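Local coordinates for 462aa long hypothetical selenium-binding protein (Sulfolobus tokodaii, PDB 2ECE) that is of uncertain function but adopts a beta-propeller fold of the selenium-binding protein family and may bind selenium, at residues S135-L140 with G165-D170; K179-R184 with H231-R236; N293-I298 with N352-V357; V362-I367 with H377-A382; E412-W417 with E441-Q446. All blocks are in the same frame, centred on the assembly; numbering follows the deposited sequence.

Seven antiparallel sheets follow one another along the chain as propeller blades, and the five contacts come in series, none nested in or crossing another. Contact 1 closes a loop within the blade running from strand 140-145 to strand 176-179, packing its entry segment on strand 165-169. Contact 2 ties the exit of that blade to strand 229-234 of the next; the two touch through Glu181. Contact 3 sets strand 291-304 against a turn of the following blade. Contact 4 closes the short linker after strand 357-363, and Thr380 bonds it to contact 5. There the last strand, 443-449, which completes the sheet of strands 27-33, 44-49 and 60-65, is held to the preceding blade.

Contact 1 (S135-L140 with G165-D170); sequences SGYSRL and GILMLD
Gly165 lies against one face of the Tyr137 ring, its N 3.5 Å above the plane and out toward the rim. A beta carbon at this glycine would fall only 2.1 Å from Tyr137 OH, so the close fit depends on a bare backbone. At Ile166 the backbone N comes 3.6 Å from Tyr137 CE2, obliquely, while its hydrogen goes to Glu181 OE2; the other carboxylate oxygen of Glu181 bonds Tyr137 OH, which also meets Arg184. A phenylalanine in place of Tyr137 would probably leave Glu181 OE1 and Arg184 NH2 without their shared hydroxyl. The Leu167 side chain points toward the first segment. Its CB touches Ser135 CB at 3.8 Å and sits at the edge of the Tyr137 ring, near the ring plane. With CG between the backbone N and the carbonyl carbon (chi1 65°), Leu167 sends CD2 to Leu140 CG, 4.1 Å away, the two side chains crossing at about a right angle. Ser135 OG accepts from Tyr137 N at 3.1 Å, an ST turn at the C-terminal end of helix 128-135, and also bonds Val131 O. This is packing inside a beta-propeller blade, its entry segment folded against strand 165-169.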
# COMPACT_ATOMS: atom_id res chain seq x y z
N SER A 135 19.03 12.78 -0.08
CA SER A 135 17.65 13.27 -0.11
C SER A 135 17.21 14.08 1.11
O SER A 135 16.30 14.89 1.02
CB SER A 135 16.68 12.10 -0.27
OG SER A 135 16.59 11.36 0.94
N GLY A 136 17.85 13.84 2.26
CA GLY A 136 17.47 14.55 3.47
C GLY A 136 16.20 13.97 4.09
O GLY A 136 15.59 14.58 4.97
N TYR A 137 15.80 12.78 3.62
CA TYR A 137 14.61 12.10 4.12
C TYR A 137 14.94 10.77 4.79
O TYR A 137 15.98 10.15 4.52
CB TYR A 137 13.63 11.80 2.97
CG TYR A 137 12.96 13.00 2.35
CD1 TYR A 137 12.41 14.01 3.13
CD2 TYR A 137 12.82 13.09 0.96
CE1 TYR A 137 11.72 15.08 2.55
CE2 TYR A 137 12.13 14.16 0.37
CZ TYR A 137 11.58 15.14 1.18
OH TYR A 137 10.88 16.18 0.61
N SER A 138 14.05 10.31 5.66
CA SER A 138 14.22 9.03 6.34
C SER A 138 12.87 8.34 6.50
O SER A 138 11.82 9.00 6.40
CB SER A 138 14.88 9.23 7.72
OG SER A 138 14.01 9.87 8.64
N ARG A 139 12.90 7.03 6.73
CA ARG A 139 11.70 6.20 6.89
C ARG A 139 10.93 6.14 5.57
O ARG A 139 9.92 6.82 5.39
CB ARG A 139 10.80 6.74 8.01
CG ARG A 139 11.28 6.41 9.44
CD ARG A 139 12.46 7.28 9.89
NE ARG A 139 12.72 7.10 11.32
CZ ARG A 139 13.47 7.93 12.07
NH1 ARG A 139 14.03 9.00 11.54
NH2 ARG A 139 13.63 7.68 13.36
N LEU A 140 11.44 5.31 4.66
CA LEU A 140 10.89 5.17 3.32
C LEU A 140 9.67 4.26 3.25
O LEU A 140 9.66 3.15 3.78
CB LEU A 140 11.99 4.67 2.38
CG LEU A 140 12.92 5.75 1.83
CD1 LEU A 140 13.40 6.68 2.94
CD2 LEU A 140 14.08 5.08 1.12
N GLY A 165 8.51 13.61 2.49
CA GLY A 165 8.28 13.89 1.08
C GLY A 165 8.62 12.75 0.15
O GLY A 165 8.53 11.59 0.52
N ILE A 166 9.02 13.10 -1.06
CA ILE A 166 9.34 12.12 -2.08
C ILE A 166 10.74 12.31 -2.65
O ILE A 166 11.13 13.42 -3.03
CB ILE A 166 8.32 12.20 -3.24
CG1 ILE A 166 6.90 11.99 -2.69
CG2 ILE A 166 8.66 11.19 -4.32
CD1 ILE A 166 5.80 12.45 -3.63
N LEU A 167 11.50 11.22 -2.72
CA LEU A 167 12.84 11.27 -3.29
C LEU A 167 12.81 10.44 -4.56
O LEU A 167 11.87 9.68 -4.80
CB LEU A 167 13.88 10.69 -2.33
CG LEU A 167 13.78 9.20 -1.99
CD1 LEU A 167 15.10 8.52 -2.28
CD2 LEU A 167 13.40 9.05 -0.53
N MET A 168 13.85 10.59 -5.38
CA MET A 168 13.93 9.87 -6.64
C MET A 168 15.22 9.07 -6.72
O MET A 168 16.23 9.44 -6.11
CB MET A 168 13.87 10.86 -7.80
CG MET A 168 12.53 11.57 -7.93
SD MET A 168 12.68 13.10 -8.85
CE MET A 168 12.78 12.50 -10.54
N LEU A 169 15.17 7.96 -7.45
CA LEU A 169 16.33 7.10 -7.66
C LEU A 169 16.52 7.03 -9.16
O LEU A 169 15.55 6.96 -9.92
CB LEU A 169 16.09 5.68 -7.16
CG LEU A 169 15.91 5.28 -5.70
CD1 LEU A 169 15.98 3.74 -5.66
CD2 LEU A 169 16.99 5.88 -4.82
N ASP A 170 17.78 7.01 -9.58
CA ASP A 170 18.11 6.94 -11.00
C ASP A 170 17.71 5.57 -11.57
O ASP A 170 17.98 4.54 -10.95
CB ASP A 170 19.61 7.14 -11.16
CG ASP A 170 20.01 7.26 -12.60
OD1 ASP A 170 20.02 8.40 -13.12
OD2 ASP A 170 20.30 6.21 -13.22

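Contact 2 (K179-R184 with H231-R236); sequences KWEIDR and HFWDLR
Trp180 and Trp233 make the aromatic part of this contact. Trp180 brings the far corner of its six-membered ring over one face of Trp233, with CZ3 of Trp180 3.4 Å from CE3 of Trp233. The planes are inclined at 58°, an oblique pair. Trp180 reaches across because its CG is anti to the backbone N (chi1 169°), and Trp233 CB meets its rim in the ring plane. Aliphatic groups hold the outer end of Trp233: CH2 lies 3.5 Å from Glu181 CG and 3.8 Å from Arg184 CB. An alanine in place of Trp233 would probably open a gap beside Trp180 and leave Ser204 OG without the indole N-H it now bonds. These indoles fill the join between successive propeller blades, where the loop leaving strand 176-179 passes the end of strand 229-234. Leu235 CD2 comes in beside Trp180, 3.9 Å from CZ2. Water supplies the polar bridge: Trp180 NE1 donates to it over 2.8 Å, in the ring plane, and it passes a hydrogen to Leu235 O at 2.7 Å. Among the charges, Arg184 NH2 is a long 3.9 Å from Glu181 OE2, which lies well out of the guanidinium plane, so that no N-H points at this oxygen; both groups have nearer partners in contact 1.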
# COMPACT_ATOMS: atom_id res chain seq x y z
N LYS A 179 15.69 15.07 -3.40
CA LYS A 179 14.29 15.43 -3.20
C LYS A 179 13.60 15.72 -4.52
O LYS A 179 14.18 16.31 -5.43
CB LYS A 179 14.17 16.68 -2.32
CG LYS A 179 14.39 16.48 -0.84
CD LYS A 179 13.91 17.72 -0.07
CE LYS A 179 14.19 17.61 1.41
NZ LYS A 179 15.66 17.46 1.64
N TRP A 180 12.34 15.32 -4.62
CA TRP A 180 11.56 15.58 -5.82
C TRP A 180 10.97 16.99 -5.79
O TRP A 180 10.85 17.65 -6.82
CB TRP A 180 10.43 14.58 -5.95
CG TRP A 180 9.44 14.93 -7.02
CD1 TRP A 180 9.61 14.83 -8.37
CD2 TRP A 180 8.13 15.48 -6.82
NE1 TRP A 180 8.49 15.28 -9.02
CE2 TRP A 180 7.56 15.67 -8.10
CE3 TRP A 180 7.38 15.81 -5.68
CZ2 TRP A 180 6.28 16.20 -8.27
CZ3 TRP A 180 6.10 16.33 -5.86
CH2 TRP A 180 5.56 16.52 -7.14
N GLU A 181 10.60 17.44 -4.59
CA GLU A 181 9.98 18.75 -4.41
C GLU A 181 10.87 19.95 -4.70
O GLU A 181 12.00 20.03 -4.22
CB GLU A 181 9.45 18.91 -2.98
CG GLU A 181 8.45 17.85 -2.51
CD GLU A 181 9.13 16.58 -2.06
OE1 GLU A 181 10.38 16.56 -1.98
OE2 GLU A 181 8.42 15.59 -1.78
N ILE A 182 10.34 20.88 -5.49
CA ILE A 182 11.04 22.12 -5.80
C ILE A 182 10.35 23.22 -4.98
O ILE A 182 11.01 24.09 -4.42
CB ILE A 182 10.97 22.45 -7.32
CG1 ILE A 182 11.94 21.55 -8.09
CG2 ILE A 182 11.35 23.92 -7.56
CD1 ILE A 182 13.41 21.78 -7.72
N ASP A 183 9.02 23.14 -4.91
CA ASP A 183 8.21 24.10 -4.15
C ASP A 183 7.08 23.34 -3.48
O ASP A 183 6.06 23.07 -4.10
CB ASP A 183 7.63 25.16 -5.10
CG ASP A 183 6.79 26.20 -4.37
OD1 ASP A 183 6.45 25.98 -3.18
OD2 ASP A 183 6.47 27.24 -4.98
N ARG A 184 7.24 23.03 -2.19
CA ARG A 184 6.25 22.25 -1.45
C ARG A 184 5.13 23.05 -0.79
O ARG A 184 4.28 22.46 -0.12
CB ARG A 184 6.94 21.40 -0.39
CG ARG A 184 7.50 22.18 0.80
CD ARG A 184 8.64 21.40 1.45
NE ARG A 184 8.30 19.99 1.51
CZ ARG A 184 9.17 19.00 1.42
NH1 ARG A 184 10.47 19.23 1.27
NH2 ARG A 184 8.72 17.75 1.46
N HIS A 231 -2.62 16.50 -1.17
CA HIS A 231 -1.94 17.57 -1.88
C HIS A 231 -1.89 17.29 -3.37
O HIS A 231 -1.59 16.16 -3.78
CB HIS A 231 -0.52 17.72 -1.34
CG HIS A 231 -0.45 18.02 0.12
ND1 HIS A 231 -0.43 19.31 0.62
CD2 HIS A 231 -0.41 17.20 1.20
CE1 HIS A 231 -0.36 19.27 1.94
NE2 HIS A 231 -0.35 18.01 2.32
N PHE A 232 -2.20 18.30 -4.17
CA PHE A 232 -2.17 18.18 -5.62
C PHE A 232 -0.96 18.93 -6.14
O PHE A 232 -0.76 20.11 -5.81
CB PHE A 232 -3.46 18.76 -6.21
CG PHE A 232 -4.69 18.06 -5.73
CD1 PHE A 232 -5.04 16.82 -6.25
CD2 PHE A 232 -5.45 18.61 -4.70
CE1 PHE A 232 -6.13 16.12 -5.73
CE2 PHE A 232 -6.54 17.92 -4.18
CZ PHE A 232 -6.88 16.67 -4.69
N TRP A 233 -0.15 18.26 -6.95
CA TRP A 233 1.07 18.86 -7.48
C TRP A 233 1.15 18.84 -9.00
O TRP A 233 0.53 18.00 -9.66
CB TRP A 233 2.31 18.12 -6.98
CG TRP A 233 2.39 17.87 -5.53
CD1 TRP A 233 1.57 17.09 -4.78
CD2 TRP A 233 3.43 18.32 -4.65
NE1 TRP A 233 2.03 17.02 -3.48
CE2 TRP A 233 3.17 17.77 -3.38
CE3 TRP A 233 4.55 19.14 -4.82
CZ2 TRP A 233 4.00 18.01 -2.27
CZ3 TRP A 233 5.38 19.38 -3.72
CH2 TRP A 233 5.09 18.81 -2.46
N ASP A 234 1.96 19.75 -9.53
CA ASP A 234 2.25 19.84 -10.95
C ASP A 234 3.44 18.87 -11.04
O ASP A 234 4.53 19.18 -10.56
CB ASP A 234 2.71 21.25 -11.31
CG ASP A 234 3.03 21.42 -12.79
OD1 ASP A 234 3.51 20.45 -13.41
OD2 ASP A 234 2.81 22.53 -13.32
N LEU A 235 3.22 17.69 -11.61
CA LEU A 235 4.26 16.67 -11.71
C LEU A 235 5.52 17.17 -12.40
O LEU A 235 6.65 16.86 -11.99
CB LEU A 235 3.72 15.46 -12.49
CG LEU A 235 4.12 14.04 -12.08
CD1 LEU A 235 4.21 13.20 -13.34
CD2 LEU A 235 5.45 14.01 -11.34
N ARG A 236 5.33 17.96 -13.44
CA ARG A 236 6.45 18.49 -14.20
C ARG A 236 7.25 19.57 -13.50
O ARG A 236 8.48 19.49 -13.44
CB ARG A 236 5.94 19.03 -15.52
CG ARG A 236 7.02 19.62 -16.34
CD ARG A 236 6.42 20.38 -17.46
NE ARG A 236 7.41 20.60 -18.48
CZ ARG A 236 7.50 21.72 -19.17
NH1 ARG A 236 6.64 22.71 -18.94
NH2 ARG A 236 8.50 21.87 -20.03
O HOH W 1 8.58 14.95 -11.81

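Contact 3 (N293-I298 with N352-V357); sequences NAEKVI and NPFKPV
Val297 and Ile298, both facing Ile282 in a classic beta bulge, meet Pro356 just past the type I turn from Asn352 to Lys355. The proline ring is wedged against both bulge residues. Its CD lies 3.8 Å from Val297 CB, while Pro356 CB meets Ile298 CD1 at 3.8 Å. Ile298 gets there by an outstretched side chain: CG1 is anti to the carbonyl carbon and CD1 continues straight on (chi2 173°). Val297 CG1 points instead at the turn, 3.6 Å from Phe354 O and a little farther from Pro353 O. Two residues before Val297, Glu295 OE1 stands at the edge of the Phe354 ring, near its plane and 4.0 Å from CD1. The same ring packs edge-to-face with Phe286 of the neighbouring strand. One water joins the backbones, donating to Val297 O at 2.8 Å and to Phe354 O at 3.1 Å. Between these two segments the direct touch is thus mainly apolar packing, and the hydrogen bonding passes through the water, which donates to two backbone carbonyls.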
# COMPACT_ATOMS: atom_id res chain seq x y z
N ASN A 293 -11.49 18.74 -6.44
CA ASN A 293 -12.54 18.59 -5.44
C ASN A 293 -12.36 17.28 -4.70
O ASN A 293 -11.62 16.40 -5.14
CB ASN A 293 -13.91 18.60 -6.11
CG ASN A 293 -14.07 19.73 -7.10
OD1 ASN A 293 -14.53 20.82 -6.76
ND2 ASN A 293 -13.66 19.47 -8.34
N ALA A 294 -13.05 17.14 -3.57
CA ALA A 294 -12.98 15.93 -2.77
C ALA A 294 -14.27 15.79 -1.97
O ALA A 294 -14.68 16.72 -1.27
CB ALA A 294 -11.79 15.99 -1.82
N GLU A 295 -14.91 14.63 -2.09
CA GLU A 295 -16.16 14.35 -1.40
C GLU A 295 -16.15 12.99 -0.73
O GLU A 295 -15.57 12.03 -1.25
CB GLU A 295 -17.32 14.41 -2.40
CG GLU A 295 -17.85 15.81 -2.68
CD GLU A 295 -18.73 15.85 -3.91
OE1 GLU A 295 -19.39 14.83 -4.20
OE2 GLU A 295 -18.76 16.91 -4.57
N LYS A 296 -16.79 12.91 0.44
CA LYS A 296 -16.87 11.65 1.16
C LYS A 296 -17.91 10.78 0.47
O LYS A 296 -19.06 11.20 0.30
CB LYS A 296 -17.27 11.90 2.62
CG LYS A 296 -17.36 10.63 3.46
CD LYS A 296 -17.35 10.93 4.97
CE LYS A 296 -18.55 11.76 5.41
NZ LYS A 296 -18.56 11.96 6.89
N VAL A 297 -17.52 9.58 0.05
CA VAL A 297 -18.45 8.70 -0.65
C VAL A 297 -18.79 7.42 0.11
O VAL A 297 -19.76 6.74 -0.22
CB VAL A 297 -17.92 8.34 -2.05
CG1 VAL A 297 -17.89 9.60 -2.91
CG2 VAL A 297 -16.52 7.74 -1.95
N ILE A 298 -17.98 7.09 1.11
CA ILE A 298 -18.21 5.90 1.93
C ILE A 298 -17.85 6.21 3.38
O ILE A 298 -16.83 6.82 3.65
CB ILE A 298 -17.33 4.70 1.50
CG1 ILE A 298 -17.67 4.26 0.08
CG2 ILE A 298 -17.55 3.54 2.46
CD1 ILE A 298 -16.72 3.19 -0.46
N ASN A 352 -20.34 4.06 -10.56
CA ASN A 352 -20.60 5.47 -10.35
C ASN A 352 -19.74 5.74 -9.12
O ASN A 352 -20.13 5.42 -8.00
CB ASN A 352 -22.07 5.74 -10.02
CG ASN A 352 -22.32 7.19 -9.67
OD1 ASN A 352 -21.39 8.01 -9.65
ND2 ASN A 352 -23.57 7.52 -9.39
N PRO A 353 -18.55 6.32 -9.33
CA PRO A 353 -17.58 6.64 -8.27
C PRO A 353 -18.18 7.45 -7.13
O PRO A 353 -17.82 7.27 -5.97
CB PRO A 353 -16.49 7.42 -9.01
CG PRO A 353 -16.63 6.96 -10.44
CD PRO A 353 -18.12 6.91 -10.61
N PHE A 354 -19.10 8.35 -7.48
CA PHE A 354 -19.75 9.20 -6.50
C PHE A 354 -20.72 8.47 -5.58
O PHE A 354 -21.01 8.94 -4.48
CB PHE A 354 -20.47 10.34 -7.23
CG PHE A 354 -19.55 11.27 -7.95
CD1 PHE A 354 -18.99 12.37 -7.30
CD2 PHE A 354 -19.21 11.04 -9.28
CE1 PHE A 354 -18.12 13.22 -7.96
CE2 PHE A 354 -18.33 11.89 -9.95
CZ PHE A 354 -17.78 12.98 -9.29
N LYS A 355 -21.21 7.31 -6.02
CA LYS A 355 -22.14 6.53 -5.21
C LYS A 355 -21.78 5.05 -5.24
O LYS A 355 -22.39 4.26 -5.97
CB LYS A 355 -23.57 6.72 -5.73
CG LYS A 355 -24.37 7.79 -4.98
CD LYS A 355 -25.57 7.15 -4.29
CE LYS A 355 -25.70 7.60 -2.84
NZ LYS A 355 -26.60 6.70 -2.07
N PRO A 356 -20.77 4.65 -4.44
CA PRO A 356 -20.31 3.26 -4.36
C PRO A 356 -21.36 2.32 -3.78
O PRO A 356 -22.09 2.69 -2.86
CB PRO A 356 -19.07 3.37 -3.46
CG PRO A 356 -18.60 4.78 -3.67
CD PRO A 356 -19.90 5.54 -3.65
N VAL A 357 -21.44 1.11 -4.31
CA VAL A 357 -22.39 0.12 -3.84
C VAL A 357 -21.68 -1.11 -3.30
O VAL A 357 -20.88 -1.73 -3.99
CB VAL A 357 -23.35 -0.30 -4.98
CG1 VAL A 357 -24.16 -1.52 -4.57
CG2 VAL A 357 -24.28 0.86 -5.32
O HOH W 2 -21.95 7.72 -1.75

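Contact 4 (V362-I367 with H377-A382); sequences VKLGGI and HKLTGA
Leu364 and Leu379 meet obliquely, methyl against methyl, with Leu364 CD2 3.6 Å from Leu379 CD1. In Leu379 CG is anti to the carbonyl carbon and an extended second torsion (chi2 177°) carries CD1 toward its partner; Leu364 offers its other branch, CD2. Leu379 CD1 also lies 3.9 Å from Gly365 N, so this leucine leans on the glycine backbone as well as on its fellow leucine. Beyond the leucines the backbones close in. Gly366 N donates to Gly381 O at 2.7 Å, in an essentially straight bond (179° at the hydrogen) tilted only slightly from the carbonyl plane. Gly365 CA approaches the same oxygen at 3.6 Å in a CA-H...O contact. A beta carbon on Gly365 would point into Gly381 O, 2.4 Å away, so such an approach needs glycine there. Ala382 CB finishes the contact, 3.6 Å from Gly366 N. The arrangement joins the two ends of the connection between strand 357-363 and strand 386-388, which belong to two successive propeller blades. Leu364 continues onto Val419 and Ile431, and Leu379 onto Trp417 and Phe436, so the leucine pair beds into strands 417-423 and 429-438 of the later blade.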
# COMPACT_ATOMS: atom_id res chain seq x y z
N VAL A 362 -16.30 -10.17 3.25
CA VAL A 362 -15.85 -11.40 3.90
C VAL A 362 -15.28 -11.04 5.26
O VAL A 362 -14.80 -9.92 5.47
CB VAL A 362 -14.78 -12.15 3.07
CG1 VAL A 362 -15.38 -12.62 1.75
CG2 VAL A 362 -13.58 -11.25 2.83
N LYS A 363 -15.34 -11.98 6.20
CA LYS A 363 -14.83 -11.76 7.55
C LYS A 363 -13.55 -12.56 7.77
O LYS A 363 -13.52 -13.76 7.52
CB LYS A 363 -15.87 -12.17 8.60
CG LYS A 363 -17.24 -11.55 8.42
CD LYS A 363 -18.17 -12.02 9.53
CE LYS A 363 -19.63 -11.84 9.15
NZ LYS A 363 -19.95 -10.42 8.84
N LEU A 364 -12.52 -11.88 8.25
CA LEU A 364 -11.23 -12.52 8.51
C LEU A 364 -10.64 -11.88 9.76
O LEU A 364 -10.44 -10.66 9.81
CB LEU A 364 -10.29 -12.31 7.33
CG LEU A 364 -10.64 -12.92 5.96
CD1 LEU A 364 -9.78 -12.27 4.88
CD2 LEU A 364 -10.42 -14.43 6.00
N GLY A 365 -10.36 -12.70 10.78
CA GLY A 365 -9.79 -12.19 12.02
C GLY A 365 -10.57 -11.00 12.56
O GLY A 365 -11.80 -11.03 12.60
N GLY A 366 -9.85 -9.96 12.97
CA GLY A 366 -10.51 -8.76 13.48
C GLY A 366 -10.82 -8.77 14.97
O GLY A 366 -11.11 -9.82 15.55
N ILE A 367 -10.74 -7.60 15.59
CA ILE A 367 -11.05 -7.49 17.01
C ILE A 367 -12.54 -7.75 17.19
O ILE A 367 -12.97 -8.29 18.21
CB ILE A 367 -10.70 -6.09 17.55
CG1 ILE A 367 -9.19 -5.85 17.43
CG2 ILE A 367 -11.15 -5.96 18.99
CD1 ILE A 367 -8.79 -4.41 17.66
N HIS A 377 -7.72 -22.52 9.82
CA HIS A 377 -6.61 -21.71 10.35
C HIS A 377 -7.03 -20.58 11.27
O HIS A 377 -7.97 -19.83 10.97
CB HIS A 377 -5.79 -21.12 9.20
CG HIS A 377 -5.40 -22.12 8.15
ND1 HIS A 377 -6.00 -22.18 6.91
CD2 HIS A 377 -4.46 -23.09 8.16
CE1 HIS A 377 -5.46 -23.15 6.21
NE2 HIS A 377 -4.52 -23.72 6.94
N LYS A 378 -6.33 -20.44 12.39
CA LYS A 378 -6.60 -19.36 13.33
C LYS A 378 -5.95 -18.12 12.73
O LYS A 378 -4.76 -18.13 12.39
CB LYS A 378 -5.99 -19.67 14.70
CG LYS A 378 -6.62 -20.87 15.40
CD LYS A 378 -8.09 -20.62 15.71
CE LYS A 378 -8.77 -21.88 16.25
NZ LYS A 378 -10.19 -21.63 16.61
N LEU A 379 -6.73 -17.05 12.59
CA LEU A 379 -6.22 -15.82 11.99
C LEU A 379 -6.01 -14.69 12.99
O LEU A 379 -6.99 -14.14 13.51
CB LEU A 379 -7.17 -15.33 10.90
CG LEU A 379 -7.58 -16.32 9.81
CD1 LEU A 379 -8.59 -15.65 8.87
CD2 LEU A 379 -6.35 -16.79 9.04
N THR A 380 -4.76 -14.34 13.26
CA THR A 380 -4.47 -13.25 14.17
C THR A 380 -4.55 -11.96 13.35
O THR A 380 -4.48 -12.00 12.12
CB THR A 380 -3.06 -13.37 14.78
OG1 THR A 380 -2.07 -13.42 13.74
CG2 THR A 380 -2.95 -14.62 15.64
N GLY A 381 -4.71 -10.82 14.02
CA GLY A 381 -4.80 -9.56 13.31
C GLY A 381 -6.07 -9.49 12.48
O GLY A 381 -7.11 -10.02 12.87
N ALA A 382 -5.98 -8.83 11.32
CA ALA A 382 -7.13 -8.67 10.43
C ALA A 382 -6.63 -8.27 9.05
O ALA A 382 -5.43 -8.08 8.85
CB ALA A 382 -8.05 -7.60 10.99

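Contact 5 (E412-W417 with E441-Q446); sequences EGLKGW and EARSHQ
Leu414 O is shared by Arg443 NE, at 2.9 Å in a weak, bent bond (129° at the hydrogen), and by a water that donates to it at 3.2 Å. The same water accepts from Arg443 NH2 over 2.9 Å, lying in the guanidinium plane, so side chain and water together clasp one carbonyl. Arg443 extends straight from CG to NE, with Leu414 CB over one face of its guanidinium, and its remaining N-H groups are well supplied: NH1 by Asp406 and Ser403 O, NH2 by Asn407. Gly416 N gives a hydrogen to Ala442 O at 2.8 Å. That residue has to be bare, since a beta carbon would run into Ala442 O, Arg443 CA and Ser444 N. Ser444 OG, set between its own backbone N and carbonyl carbon (chi1 51°), is brought to Trp417 O and donates to it over 2.8 Å, approaching from 37° above the carbonyl plane. Ser444 N, by contrast, is buried here without a partner in the model. At the surface, Lys415 and Glu441 run side by side the same way, joined by a salt bridge of 3.4 Å from Lys415 NZ to Glu441 OE2. Lys415 N and O bond elsewhere, to Thr380 and Asn399. Strand 443-449 thus lies between strand 27-33, to which the Arg443 backbone is hydrogen-bonded at Leu33, and the blade of strands 394-398 and 417-423, with Ser444 touching Val30 and Thr398.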
# COMPACT_ATOMS: atom_id res chain seq x y z
N GLU A 412 -1.77 -9.84 21.64
CA GLU A 412 -1.46 -11.25 21.85
C GLU A 412 -0.37 -11.74 20.90
O GLU A 412 0.18 -12.82 21.09
CB GLU A 412 -2.73 -12.09 21.69
CG GLU A 412 -3.81 -11.75 22.70
CD GLU A 412 -5.01 -12.68 22.62
OE1 GLU A 412 -4.79 -13.91 22.58
OE2 GLU A 412 -6.16 -12.19 22.62
N GLY A 413 -0.05 -10.94 19.89
CA GLY A 413 1.00 -11.31 18.95
C GLY A 413 0.52 -11.61 17.54
O GLY A 413 0.07 -12.72 17.25
N LEU A 414 0.64 -10.62 16.66
CA LEU A 414 0.22 -10.77 15.28
C LEU A 414 1.20 -11.62 14.50
O LEU A 414 2.39 -11.32 14.45
CB LEU A 414 0.08 -9.40 14.61
CG LEU A 414 -0.62 -9.32 13.24
CD1 LEU A 414 -1.26 -7.95 13.11
CD2 LEU A 414 0.37 -9.56 12.11
N LYS A 415 0.69 -12.70 13.91
CA LYS A 415 1.50 -13.60 13.10
C LYS A 415 0.98 -13.50 11.68
O LYS A 415 -0.23 -13.52 11.44
CB LYS A 415 1.39 -15.03 13.64
CG LYS A 415 2.03 -15.18 15.02
CD LYS A 415 1.80 -16.55 15.62
CE LYS A 415 2.39 -16.62 17.02
NZ LYS A 415 2.09 -17.94 17.67
N GLY A 416 1.91 -13.39 10.73
CA GLY A 416 1.53 -13.22 9.34
C GLY A 416 0.91 -14.37 8.57
O GLY A 416 1.25 -15.55 8.76
N TRP A 417 -0.02 -14.01 7.70
CA TRP A 417 -0.67 -14.95 6.81
C TRP A 417 -1.00 -14.24 5.51
O TRP A 417 -0.88 -13.01 5.40
CB TRP A 417 -1.97 -15.54 7.41
CG TRP A 417 -2.95 -14.60 8.12
CD1 TRP A 417 -3.18 -14.54 9.47
CD2 TRP A 417 -3.88 -13.68 7.52
NE1 TRP A 417 -4.19 -13.65 9.74
CE2 TRP A 417 -4.64 -13.10 8.57
CE3 TRP A 417 -4.15 -13.28 6.20
CZ2 TRP A 417 -5.64 -12.16 8.34
CZ3 TRP A 417 -5.16 -12.34 5.97
CH2 TRP A 417 -5.89 -11.79 7.04
N GLU A 441 6.19 -16.95 12.55
CA GLU A 441 6.29 -15.84 13.50
C GLU A 441 6.56 -14.52 12.78
O GLU A 441 6.58 -13.46 13.40
CB GLU A 441 7.41 -16.11 14.52
CG GLU A 441 7.21 -17.35 15.39
CD GLU A 441 6.02 -17.25 16.32
OE1 GLU A 441 5.86 -16.20 16.98
OE2 GLU A 441 5.24 -18.22 16.41
N ALA A 442 6.78 -14.60 11.47
CA ALA A 442 7.03 -13.40 10.67
C ALA A 442 5.68 -12.78 10.31
O ALA A 442 4.67 -13.48 10.26
CB ALA A 442 7.80 -13.76 9.41
N ARG A 443 5.66 -11.47 10.06
CA ARG A 443 4.44 -10.77 9.69
C ARG A 443 4.50 -10.40 8.21
O ARG A 443 5.59 -10.18 7.68
CB ARG A 443 4.27 -9.51 10.56
CG ARG A 443 4.18 -9.83 12.05
CD ARG A 443 4.06 -8.58 12.92
NE ARG A 443 4.05 -8.94 14.33
CZ ARG A 443 4.04 -8.06 15.33
NH1 ARG A 443 4.05 -6.76 15.07
NH2 ARG A 443 4.04 -8.48 16.59
N SER A 444 3.35 -10.32 7.56
CA SER A 444 3.31 -10.02 6.13
C SER A 444 2.70 -8.66 5.79
O SER A 444 1.76 -8.21 6.45
CB SER A 444 2.56 -11.13 5.38
OG SER A 444 1.30 -11.38 5.99
N HIS A 445 3.24 -8.00 4.77
CA HIS A 445 2.73 -6.70 4.37
C HIS A 445 2.38 -6.64 2.87
O HIS A 445 1.56 -7.42 2.38
CB HIS A 445 3.73 -5.59 4.73
CG HIS A 445 3.07 -4.26 4.98
ND1 HIS A 445 2.66 -3.87 6.23
CD2 HIS A 445 2.68 -3.29 4.13
CE1 HIS A 445 2.04 -2.70 6.14
NE2 HIS A 445 2.04 -2.33 4.88
N GLN A 446 2.99 -5.72 2.13
CA GLN A 446 2.63 -5.58 0.72
C GLN A 446 2.94 -6.77 -0.17
O GLN A 446 3.93 -7.48 0.01
CB GLN A 446 3.27 -4.33 0.12
CG GLN A 446 2.70 -3.99 -1.26
CD GLN A 446 2.92 -2.55 -1.64
OE1 GLN A 446 4.05 -2.05 -1.60
NE2 GLN A 446 1.85 -1.86 -2.01
O HOH W 3 4.25 -11.32 17.01